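Long-range contacts in 4-hydroxybenzoyl-CoA thioesterase (PDB 6FDG), which probably hydrolyses the thioester bond of acyl-CoA substrates, with DHNA-CoA of the vitamin K2 pathway as its likely substrate: residues Met1-Thr6 and Gly143-Ile148; Tyr70-Lys75 and Phe95-Glu100; Arg85-Tyr90 and Ser106-Cys111. All blocks are in the same frame, centred on the assembly; numbering follows the deposited sequence.

Contact 1: Met1-Thr6 and Gly143-Ile148; sequences MIYSIT and GKIVEI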
loop_
_atom_site.group_PDB
_atom_site.type_symbol
_atom_site.label_atom_id
_atom_site.label_comp_id
_atom_site.label_asym_id
_atom_site.label_seq_id
_atom_site.Cartn_x
_atom_site.Cartn_y
_atom_site.Cartn_z
ATOM N N MET A 1 -26.570 -12.406 15.511
ATOM C CA MET A 1 -25.179 -12.501 15.917
ATOM C C MET A 1 -24.772 -11.286 16.768
ATOM O O MET A 1 -25.435 -10.219 16.764
ATOM C CB MET A 1 -24.274 -12.527 14.714
ATOM C CG MET A 1 -24.467 -13.490 13.586
ATOM S SD MET A 1 -24.342 -15.156 14.221
ATOM C CE MET A 1 -24.886 -16.098 12.821
ATOM N N ILE A 2 -23.722 -11.477 17.555
ATOM C CA ILE A 2 -23.007 -10.456 18.239
ATOM C C ILE A 2 -22.105 -9.743 17.235
ATOM O O ILE A 2 -21.289 -10.450 16.568
ATOM C CB ILE A 2 -22.157 -11.031 19.385
ATOM C CG1 ILE A 2 -22.966 -11.767 20.503
ATOM C CG2 ILE A 2 -21.255 -9.980 19.967
ATOM C CD1 ILE A 2 -24.333 -11.383 20.673
ATOM N N TYR A 3 -22.189 -8.477 17.032
ATOM C CA TYR A 3 -21.430 -7.796 15.993
ATOM C C TYR A 3 -20.970 -6.468 16.370
ATOM O O TYR A 3 -21.507 -5.839 17.335
ATOM C CB TYR A 3 -22.239 -7.704 14.721
ATOM C CG TYR A 3 -23.502 -6.757 14.760
ATOM C CD1 TYR A 3 -23.435 -5.458 14.465
ATOM C CD2 TYR A 3 -24.735 -7.252 15.226
ATOM C CE1 TYR A 3 -24.577 -4.549 14.553
ATOM C CE2 TYR A 3 -25.869 -6.414 15.341
ATOM C CZ TYR A 3 -25.702 -5.099 15.044
ATOM O OH TYR A 3 -26.803 -4.181 15.068
ATOM N N SER A 4 -19.931 -5.894 15.755
ATOM C CA SER A 4 -19.479 -4.557 15.884
ATOM C C SER A 4 -19.792 -3.785 14.561
ATOM O O SER A 4 -19.954 -4.393 13.504
ATOM C CB SER A 4 -17.993 -4.456 16.238
ATOM O OG SER A 4 -17.253 -5.103 15.229
ATOM N N ILE A 5 -19.838 -2.441 14.687
ATOM C CA ILE A 5 -19.858 -1.540 13.540
ATOM C C ILE A 5 -18.733 -0.621 13.617
ATOM O O ILE A 5 -18.486 0.045 14.654
ATOM C CB ILE A 5 -21.202 -0.675 13.489
ATOM C CG1 ILE A 5 -22.372 -1.600 13.387
ATOM C CG2 ILE A 5 -21.092 0.370 12.328
ATOM C CD1 ILE A 5 -22.587 -2.272 12.112
ATOM N N THR A 6 -17.899 -0.585 12.547
ATOM C CA THR A 6 -16.777 0.280 12.460
ATOM C C THR A 6 -16.938 1.260 11.339
ATOM O O THR A 6 -17.163 0.848 10.172
ATOM C CB THR A 6 -15.501 -0.561 12.193
ATOM O OG1 THR A 6 -15.390 -1.632 13.125
ATOM C CG2 THR A 6 -14.235 0.282 12.207
ATOM N N GLY A 143 -29.001 -17.308 18.478
ATOM C CA GLY A 143 -29.582 -16.305 17.644
ATOM C C GLY A 143 -29.728 -14.996 18.298
ATOM O O GLY A 143 -30.456 -14.119 17.753
ATOM N N LYS A 144 -28.973 -14.706 19.335
ATOM C CA LYS A 144 -28.882 -13.384 19.888
ATOM C C LYS A 144 -28.354 -12.353 18.907
ATOM O O LYS A 144 -27.464 -12.714 18.076
ATOM C CB LYS A 144 -27.964 -13.299 21.103
ATOM C CG LYS A 144 -28.515 -13.498 22.485
ATOM C CD LYS A 144 -28.987 -14.884 22.618
ATOM C CE LYS A 144 -29.701 -15.030 23.967
ATOM N NZ LYS A 144 -30.059 -16.455 24.069
ATOM N N ILE A 145 -28.906 -11.144 18.884
ATOM C CA ILE A 145 -28.557 -10.060 18.030
ATOM C C ILE A 145 -28.165 -8.912 18.914
ATOM O O ILE A 145 -29.017 -8.241 19.624
ATOM C CB ILE A 145 -29.670 -9.619 17.037
ATOM C CG1 ILE A 145 -30.075 -10.842 16.235
ATOM C CG2 ILE A 145 -29.173 -8.419 16.219
ATOM C CD1 ILE A 145 -31.290 -10.702 15.330
ATOM N N VAL A 146 -26.915 -8.512 19.029
ATOM C CA VAL A 146 -26.431 -7.450 19.847
ATOM C C VAL A 146 -25.301 -6.645 19.184
ATOM O O VAL A 146 -24.312 -7.375 18.712
ATOM C CB VAL A 146 -25.855 -8.064 21.211
ATOM C CG1 VAL A 146 -25.310 -6.992 22.133
ATOM C CG2 VAL A 146 -26.894 -8.956 21.876
ATOM N N GLU A 147 -25.255 -5.350 19.171
ATOM C CA GLU A 147 -24.103 -4.589 18.773
ATOM C C GLU A 147 -23.259 -4.342 19.920
ATOM O O GLU A 147 -23.710 -3.611 20.911
ATOM C CB GLU A 147 -24.428 -3.277 18.110
ATOM C CG GLU A 147 -23.270 -2.495 17.505
ATOM C CD GLU A 147 -23.380 -0.995 17.166
ATOM O OE1 GLU A 147 -24.452 -0.449 17.278
ATOM O OE2 GLU A 147 -22.377 -0.254 16.900
ATOM N N ILE A 148 -22.021 -4.822 19.979
ATOM C CA ILE A 148 -21.108 -4.464 21.042
ATOM C C ILE A 148 -20.513 -3.164 20.792
ATOM O O ILE A 148 -20.247 -2.726 19.659
ATOM C CB ILE A 148 -20.026 -5.566 21.250
ATOM C CG1 ILE A 148 -19.206 -5.818 19.942
ATOM C CG2 ILE A 148 -20.719 -6.834 21.771
ATOM C CD1 ILE A 148 -18.010 -6.747 20.179
HETATM O O HOH W 1 -26.339 -1.492 14.549
HETATM O O HOH W 2 -19.935 -1.217 17.373
#

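Contact 2: Tyr70-Lys75 and Phe95-Glu100; sequences YPEKVK and FNEKGE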
loop_
_atom_site.group_PDB
_atom_site.type_symbol
_atom_site.label_atom_id
_atom_site.label_comp_id
_atom_site.label_asym_id
_atom_site.label_seq_id
_atom_site.Cartn_x
_atom_site.Cartn_y
_atom_site.Cartn_z
ATOM N N TYR A 70 -14.648 6.935 -4.236
ATOM C CA TYR A 70 -14.112 7.906 -3.338
ATOM C C TYR A 70 -14.741 9.415 -3.705
ATOM O O TYR A 70 -14.918 9.681 -4.888
ATOM C CB TYR A 70 -12.613 7.972 -3.603
ATOM C CG TYR A 70 -11.976 9.101 -2.854
ATOM C CD1 TYR A 70 -11.575 8.977 -1.562
ATOM C CD2 TYR A 70 -11.927 10.416 -3.426
ATOM C CE1 TYR A 70 -11.108 10.044 -0.839
ATOM C CE2 TYR A 70 -11.411 11.472 -2.720
ATOM C CZ TYR A 70 -10.910 11.192 -1.413
ATOM O OH TYR A 70 -10.468 12.263 -0.733
ATOM N N PRO A 71 -14.959 10.223 -2.731
ATOM C CA PRO A 71 -14.906 10.063 -1.311
ATOM C C PRO A 71 -16.073 9.144 -0.780
ATOM O O PRO A 71 -17.163 9.057 -1.427
ATOM C CB PRO A 71 -14.955 11.451 -0.749
ATOM C CG PRO A 71 -15.823 12.127 -1.719
ATOM C CD PRO A 71 -15.534 11.554 -3.080
ATOM N N GLU A 72 -15.932 8.543 0.394
ATOM C CA GLU A 72 -17.028 7.774 1.000
ATOM C C GLU A 72 -16.756 7.476 2.413
ATOM O O GLU A 72 -15.626 7.005 2.756
ATOM C CB GLU A 72 -17.182 6.405 0.296
ATOM C CG GLU A 72 -18.480 5.640 0.449
ATOM C CD GLU A 72 -19.530 5.918 -0.621
ATOM O OE1 GLU A 72 -19.251 6.497 -1.637
ATOM O OE2 GLU A 72 -20.668 5.558 -0.422
ATOM N N LYS A 73 -17.749 7.576 3.295
ATOM C CA LYS A 73 -17.718 7.066 4.669
ATOM C C LYS A 73 -18.490 5.797 4.681
ATOM O O LYS A 73 -19.681 5.689 4.227
ATOM C CB LYS A 73 -18.486 8.048 5.554
ATOM C CG LYS A 73 -17.771 9.340 5.423
ATOM C CD LYS A 73 -18.415 10.487 6.191
ATOM C CE LYS A 73 -17.614 10.779 7.441
ATOM N NZ LYS A 73 -16.609 11.821 7.139
ATOM N N VAL A 74 -17.882 4.681 5.019
ATOM C CA VAL A 74 -18.529 3.373 5.060
ATOM C C VAL A 74 -18.675 2.822 6.470
ATOM O O VAL A 74 -17.974 3.295 7.400
ATOM C CB VAL A 74 -17.765 2.353 4.176
ATOM C CG1 VAL A 74 -17.590 2.763 2.750
ATOM C CG2 VAL A 74 -16.408 1.956 4.790
ATOM N N LYS A 75 -19.568 1.842 6.644
ATOM C CA LYS A 75 -19.710 1.174 7.914
ATOM C C LYS A 75 -19.491 -0.276 7.675
ATOM O O LYS A 75 -19.983 -0.888 6.735
ATOM C CB LYS A 75 -21.128 1.389 8.481
ATOM C CG LYS A 75 -21.377 2.880 8.830
ATOM C CD LYS A 75 -22.795 3.193 9.299
ATOM C CE LYS A 75 -22.879 4.733 9.339
ATOM N NZ LYS A 75 -21.726 5.360 10.108
ATOM N N PHE A 95 -21.281 -1.414 4.274
ATOM C CA PHE A 95 -22.371 -0.536 3.749
ATOM C C PHE A 95 -21.780 0.745 3.384
ATOM O O PHE A 95 -20.975 1.401 4.059
ATOM C CB PHE A 95 -23.430 -0.418 4.869
ATOM C CG PHE A 95 -24.063 -1.713 5.269
ATOM C CD1 PHE A 95 -25.208 -2.234 4.604
ATOM C CD2 PHE A 95 -23.506 -2.493 6.299
ATOM C CE1 PHE A 95 -25.767 -3.483 4.912
ATOM C CE2 PHE A 95 -24.081 -3.730 6.609
ATOM C CZ PHE A 95 -25.182 -4.230 5.946
ATOM N N ASN A 96 -22.294 1.262 2.227
ATOM C CA ASN A 96 -21.908 2.573 1.770
ATOM C C ASN A 96 -22.699 3.667 2.488
ATOM O O ASN A 96 -23.551 3.401 3.278
ATOM C CB ASN A 96 -21.866 2.615 0.248
ATOM C CG ASN A 96 -23.235 2.723 -0.423
ATOM O OD1 ASN A 96 -24.239 2.859 0.303
ATOM N ND2 ASN A 96 -23.285 2.408 -1.680
ATOM N N GLU A 97 -22.445 4.931 2.072
ATOM C CA GLU A 97 -23.050 6.099 2.750
ATOM C C GLU A 97 -24.582 6.164 2.527
ATOM O O GLU A 97 -25.405 6.692 3.363
ATOM C CB GLU A 97 -22.364 7.360 2.142
ATOM C CG GLU A 97 -21.745 8.185 3.150
ATOM C CD GLU A 97 -21.113 9.413 2.544
ATOM O OE1 GLU A 97 -21.814 10.410 2.259
ATOM O OE2 GLU A 97 -19.893 9.415 2.387
ATOM N N LYS A 98 -25.006 5.549 1.451
ATOM C CA LYS A 98 -26.438 5.422 1.185
ATOM C C LYS A 98 -27.105 4.269 1.910
ATOM O O LYS A 98 -28.288 3.979 1.752
ATOM C CB LYS A 98 -26.703 5.306 -0.256
ATOM C CG LYS A 98 -26.242 6.494 -1.019
ATOM C CD LYS A 98 -26.731 6.364 -2.468
ATOM C CE LYS A 98 -25.918 7.154 -3.467
ATOM N NZ LYS A 98 -25.959 8.632 -3.239
ATOM N N GLY A 99 -26.284 3.470 2.669
ATOM C CA GLY A 99 -26.880 2.317 3.375
ATOM C C GLY A 99 -26.964 1.039 2.549
ATOM O O GLY A 99 -27.554 0.059 3.011
ATOM N N GLU A 100 -26.450 1.015 1.371
ATOM C CA GLU A 100 -26.506 -0.126 0.505
ATOM C C GLU A 100 -25.335 -1.128 0.840
ATOM O O GLU A 100 -24.258 -0.630 1.187
ATOM C CB GLU A 100 -26.332 0.267 -0.946
ATOM C CG GLU A 100 -27.390 1.288 -1.403
ATOM C CD GLU A 100 -27.043 2.165 -2.583
ATOM O OE1 GLU A 100 -25.925 2.278 -3.134
ATOM O OE2 GLU A 100 -28.053 2.874 -3.036
#

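Contact 3: Arg85-Tyr90 and Ser106-Cys111; sequences RLRSVY and STELIC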
loop_
_atom_site.group_PDB
_atom_site.type_symbol
_atom_site.label_atom_id
_atom_site.label_comp_id
_atom_site.label_asym_id
_atom_site.label_seq_id
_atom_site.Cartn_x
_atom_site.Cartn_y
_atom_site.Cartn_z
ATOM N N ARG A 85 -10.736 -23.085 19.485
ATOM C CA ARG A 85 -9.488 -22.646 20.159
ATOM C C ARG A 85 -8.291 -22.611 19.184
ATOM O O ARG A 85 -7.306 -21.930 19.542
ATOM C CB ARG A 85 -9.139 -23.708 21.218
ATOM C CG ARG A 85 -10.213 -24.051 22.251
ATOM C CD ARG A 85 -10.147 -25.512 22.773
ATOM N NE ARG A 85 -10.879 -25.801 23.914
ATOM C CZ ARG A 85 -12.165 -26.126 23.959
ATOM N NH1 ARG A 85 -12.924 -26.215 22.879
ATOM N NH2 ARG A 85 -12.724 -26.310 25.142
ATOM N N LEU A 86 -8.353 -23.189 18.011
ATOM C CA LEU A 86 -7.312 -23.139 17.066
ATOM C C LEU A 86 -7.523 -22.118 15.910
ATOM O O LEU A 86 -6.495 -21.735 15.300
ATOM C CB LEU A 86 -7.050 -24.484 16.485
ATOM C CG LEU A 86 -6.320 -25.478 17.501
ATOM C CD1 LEU A 86 -6.275 -26.848 16.877
ATOM C CD2 LEU A 86 -4.961 -25.050 17.868
ATOM N N ARG A 87 -8.752 -21.749 15.641
ATOM C CA ARG A 87 -9.025 -20.818 14.506
ATOM C C ARG A 87 -10.319 -20.181 14.621
ATOM O O ARG A 87 -11.330 -20.700 15.161
ATOM C CB ARG A 87 -8.939 -21.511 13.195
ATOM C CG ARG A 87 -9.977 -22.531 12.899
ATOM C CD ARG A 87 -9.611 -23.493 11.732
ATOM N NE ARG A 87 -8.154 -23.738 11.734
ATOM C CZ ARG A 87 -7.490 -24.734 12.349
ATOM N NH1 ARG A 87 -8.127 -25.789 12.945
ATOM N NH2 ARG A 87 -6.151 -24.669 12.333
ATOM N N SER A 88 -10.379 -18.958 14.129
ATOM C CA SER A 88 -11.628 -18.174 14.132
ATOM C C SER A 88 -11.965 -17.756 12.691
ATOM O O SER A 88 -10.973 -17.407 11.935
ATOM C CB SER A 88 -11.548 -16.937 14.897
ATOM O OG SER A 88 -11.400 -17.164 16.341
ATOM N N VAL A 89 -13.208 -17.742 12.301
ATOM C CA VAL A 89 -13.634 -17.180 10.995
ATOM C C VAL A 89 -14.498 -15.971 11.296
ATOM O O VAL A 89 -15.543 -16.080 11.954
ATOM C CB VAL A 89 -14.404 -18.179 10.156
ATOM C CG1 VAL A 89 -14.807 -17.551 8.812
ATOM C CG2 VAL A 89 -13.541 -19.421 9.910
ATOM N N TYR A 90 -14.050 -14.795 10.889
ATOM C CA TYR A 90 -14.796 -13.536 10.966
ATOM C C TYR A 90 -15.496 -13.339 9.664
ATOM O O TYR A 90 -14.935 -13.622 8.570
ATOM C CB TYR A 90 -13.883 -12.365 11.230
ATOM C CG TYR A 90 -13.130 -12.356 12.521
ATOM C CD1 TYR A 90 -12.062 -13.174 12.765
ATOM C CD2 TYR A 90 -13.590 -11.548 13.573
ATOM C CE1 TYR A 90 -11.402 -13.158 14.008
ATOM C CE2 TYR A 90 -12.914 -11.513 14.823
ATOM C CZ TYR A 90 -11.895 -12.330 14.962
ATOM O OH TYR A 90 -11.190 -12.320 16.222
ATOM N N SER A 106 -14.883 -12.612 4.343
ATOM C CA SER A 106 -14.516 -13.356 5.511
ATOM C C SER A 106 -13.026 -13.468 5.622
ATOM O O SER A 106 -12.275 -13.351 4.626
ATOM C CB SER A 106 -15.114 -14.744 5.537
ATOM O OG SER A 106 -14.714 -15.529 4.448
ATOM N N THR A 107 -12.522 -13.662 6.827
ATOM C CA THR A 107 -11.123 -13.968 7.125
ATOM C C THR A 107 -10.994 -15.061 8.141
ATOM O O THR A 107 -11.637 -14.935 9.263
ATOM C CB THR A 107 -10.337 -12.790 7.636
ATOM O OG1 THR A 107 -10.980 -12.285 8.849
ATOM C CG2 THR A 107 -10.196 -11.641 6.613
ATOM N N GLU A 108 -10.186 -16.081 7.892
ATOM C CA GLU A 108 -9.805 -17.077 8.935
ATOM C C GLU A 108 -8.535 -16.611 9.533
ATOM O O GLU A 108 -7.574 -16.219 8.845
ATOM C CB GLU A 108 -9.678 -18.421 8.257
ATOM C CG GLU A 108 -9.298 -19.548 9.307
ATOM C CD GLU A 108 -9.079 -20.830 8.562
ATOM O OE1 GLU A 108 -8.179 -20.837 7.700
ATOM O OE2 GLU A 108 -9.760 -21.796 8.845
ATOM N N LEU A 109 -8.445 -16.697 10.887
ATOM C CA LEU A 109 -7.314 -16.257 11.716
ATOM C C LEU A 109 -6.885 -17.455 12.573
ATOM O O LEU A 109 -7.758 -18.208 13.053
ATOM C CB LEU A 109 -7.627 -15.120 12.618
ATOM C CG LEU A 109 -7.778 -13.716 12.115
ATOM C CD1 LEU A 109 -6.469 -13.149 11.898
ATOM C CD2 LEU A 109 -8.660 -13.501 10.936
ATOM N N ILE A 110 -5.620 -17.581 12.784
ATOM C CA ILE A 110 -4.991 -18.549 13.756
ATOM C C ILE A 110 -4.146 -17.704 14.682
ATOM O O ILE A 110 -3.872 -16.543 14.454
ATOM C CB ILE A 110 -4.213 -19.711 13.087
ATOM C CG1 ILE A 110 -3.034 -19.173 12.262
ATOM C CG2 ILE A 110 -5.145 -20.498 12.242
ATOM C CD1 ILE A 110 -2.036 -20.163 11.699
ATOM N N CYS A 111 -3.620 -18.330 15.765
ATOM C CA CYS A 111 -2.626 -17.687 16.605
ATOM C C CYS A 111 -1.384 -18.566 16.655
ATOM O O CYS A 111 -1.518 -19.785 16.744
ATOM C CB CYS A 111 -3.191 -17.560 18.033
ATOM S SG CYS A 111 -4.534 -16.353 18.229
HETATM O O HOH W 3 -3.949 -21.479 16.169
#

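Contact 1: Met1-Thr6 and Gly143-Ile148
Tyr3 and Glu147 meet as paired residues of two parallel strands, their CA atoms 5.0 Å apart. The Glu147 backbone passes over one face of the phenol ring, and Glu147 CB makes an off-centre CH-pi contact, 4.2 Å from the centroid of the Tyr3 ring. The ring reaches this place because Tyr3 CG stands between the backbone N and the carbonyl carbon (chi1 68°), which turns the ring toward Val146 and Glu147. Ile145 CG2 lies at the ring edge. The Glu147 carboxylate is almost parallel to the ring (planes 6° apart), and its OE2 approaches Ile5 CB to 3.6 Å.

Between the backbones, the bonds alternate as parallel pairing requires: Val146 N donates to Met1 O, Tyr3 N to Val146 O (2.9 Å), and Ile148 N to Tyr3 O (2.9 Å). Met1 N adds a bond to Lys144 O at 2.7 Å. A water that accepts from Ile5 N lies 2.7 Å from Glu147 OE2. On the face bearing Ile2 and Val146, Ile2 CD1 touches Val146 CB at 3.7 Å, while Ile2 CG2 packs on Ile148 CG2.

Gly143, with positive phi, forms a Schellman motif just after helix 127-141, and the chain turns there into this pairing. Strand 2-9 runs between strand 146-147 and strand 73-83, with Ile2 against helix 127-141 and Ser4 against helix 26-41.

Contact 2: Tyr70-Lys75 and Phe95-Glu100
Glu97 is tied to Glu72 and Lys73 by two carboxylate-to-amide bonds: its own carboxylate takes the Lys73 amide, and its own amide gives to the Glu72 carboxylate. Starting at Glu97 CB, which points toward the facing segment, the first neighbour is Glu72 OE2 at 3.6 Å. Glu97 CG follows at 3.4 Å from Lys73 O, and the chain stays extended beyond it (chi2 -179°), carrying CD on toward the Lys73 amide. At the tip, Glu97 OE2 accepts from Lys73 N at 3.0 Å through its anti lone pair, with an N-H...O angle of 163°. The return bond is nearly straight: Glu97 N donates to Glu72 OE2 at 3.1 Å and 174°. Glu72 OE2 also lies 3.2 Å from Asn96 CB. Glu72 OE2 and Glu97 OE2 remain 4.8 Å apart, which would tend to raise the pKa of either carboxylate, while the amide donors should act the other way.

Farther along, Lys75 and Phe95 form an antiparallel hydrogen-bonded pair, Phe95 N to Lys75 O being 2.8 Å and Lys75 N to Phe95 O 3.0 Å. The pairing gives way to a type I turn from Asn96 to Gly99. Asn96 ties the turn to the residue after it: its OD1 accepts from Glu100 N, and its ND2 donates to Glu100 OE1.

Tyr70 packs on Leu35 of the second subunit. The contact lies at the end of the sheet where strand 73-83 begins and strand 88-95 runs into the loop before strand 101-113. Strand 2-9 flanks the other edge of strand 73-83, where Glu9 and Glu7 pair with Lys73 and Lys75, respectively.

Contact 3: Arg85-Tyr90 and Ser106-Cys111
Tyr90 and Leu109 make the close-packed side of this antiparallel pairing. Their side chains cross at about a right angle, with Tyr90 CD1 3.9 Å from Leu109 CD2. Tyr90 CG lies beside the backbone N (chi1 -63°), which sets the ring with its edge toward Thr107 O, in the ring plane. Both side chains also pack on Arg34 of helix 26-41, and the Tyr90 hydroxyl is hydrogen-bonded to that of Tyr133. The backbones pair reciprocally on this stretch: Ser88 N to Leu109 O is 2.9 Å and Leu109 N to Ser88 O 2.8 Å, and Tyr90 and Thr107 repeat this reciprocal pair.

The face carrying Val89 and Glu108 is looser. Val89 CG2 comes only within 4.3 Å of Glu108 CG. Arg87 NE forms a long salt bridge of 3.8 Å to Glu108 OE2, which lies nearer Arg87 CD (3.4 Å); guanidinium and carboxylate planes are 64° apart. Glu108 OE1 is hydrogen-bonded to Thr58. From Arg87 back to Leu86 the strands no longer bond directly; a water accepts from Cys111 N and lies 2.7 Å from Leu86 O.

Two strands of one hairpin, 88-95 and 101-113, with one face against the long helix 26-41, form part of the hotdog fold of the thioesterase superfamily.

All three contacts reach one mixed sheet but differ in burial and chemistry. Contact 2 is a surface contact, its centre about 18 Å from the chain centre, and carboxylate-to-backbone bonds extend its single antiparallel pair. Contacts 1 and 3 are partly buried, each with one face turned to helices, largely apolar in contact 1 and mixed in contact 3: 127-141 and 26-41 for contact 1, chiefly 26-41 for contact 3. Contact 1 is the parallel one, joining the chain's two terminal regions, whereas contact 3 joins the strands of a hairpin. Contacts 1 and 2 touch where Ile5 CG2 packs on Lys75 CB at 4.0 Å. Contacts 2 and 3 lie on opposite sides of the chain centre; both reach strand 88-95, contact 2 only at its last residue.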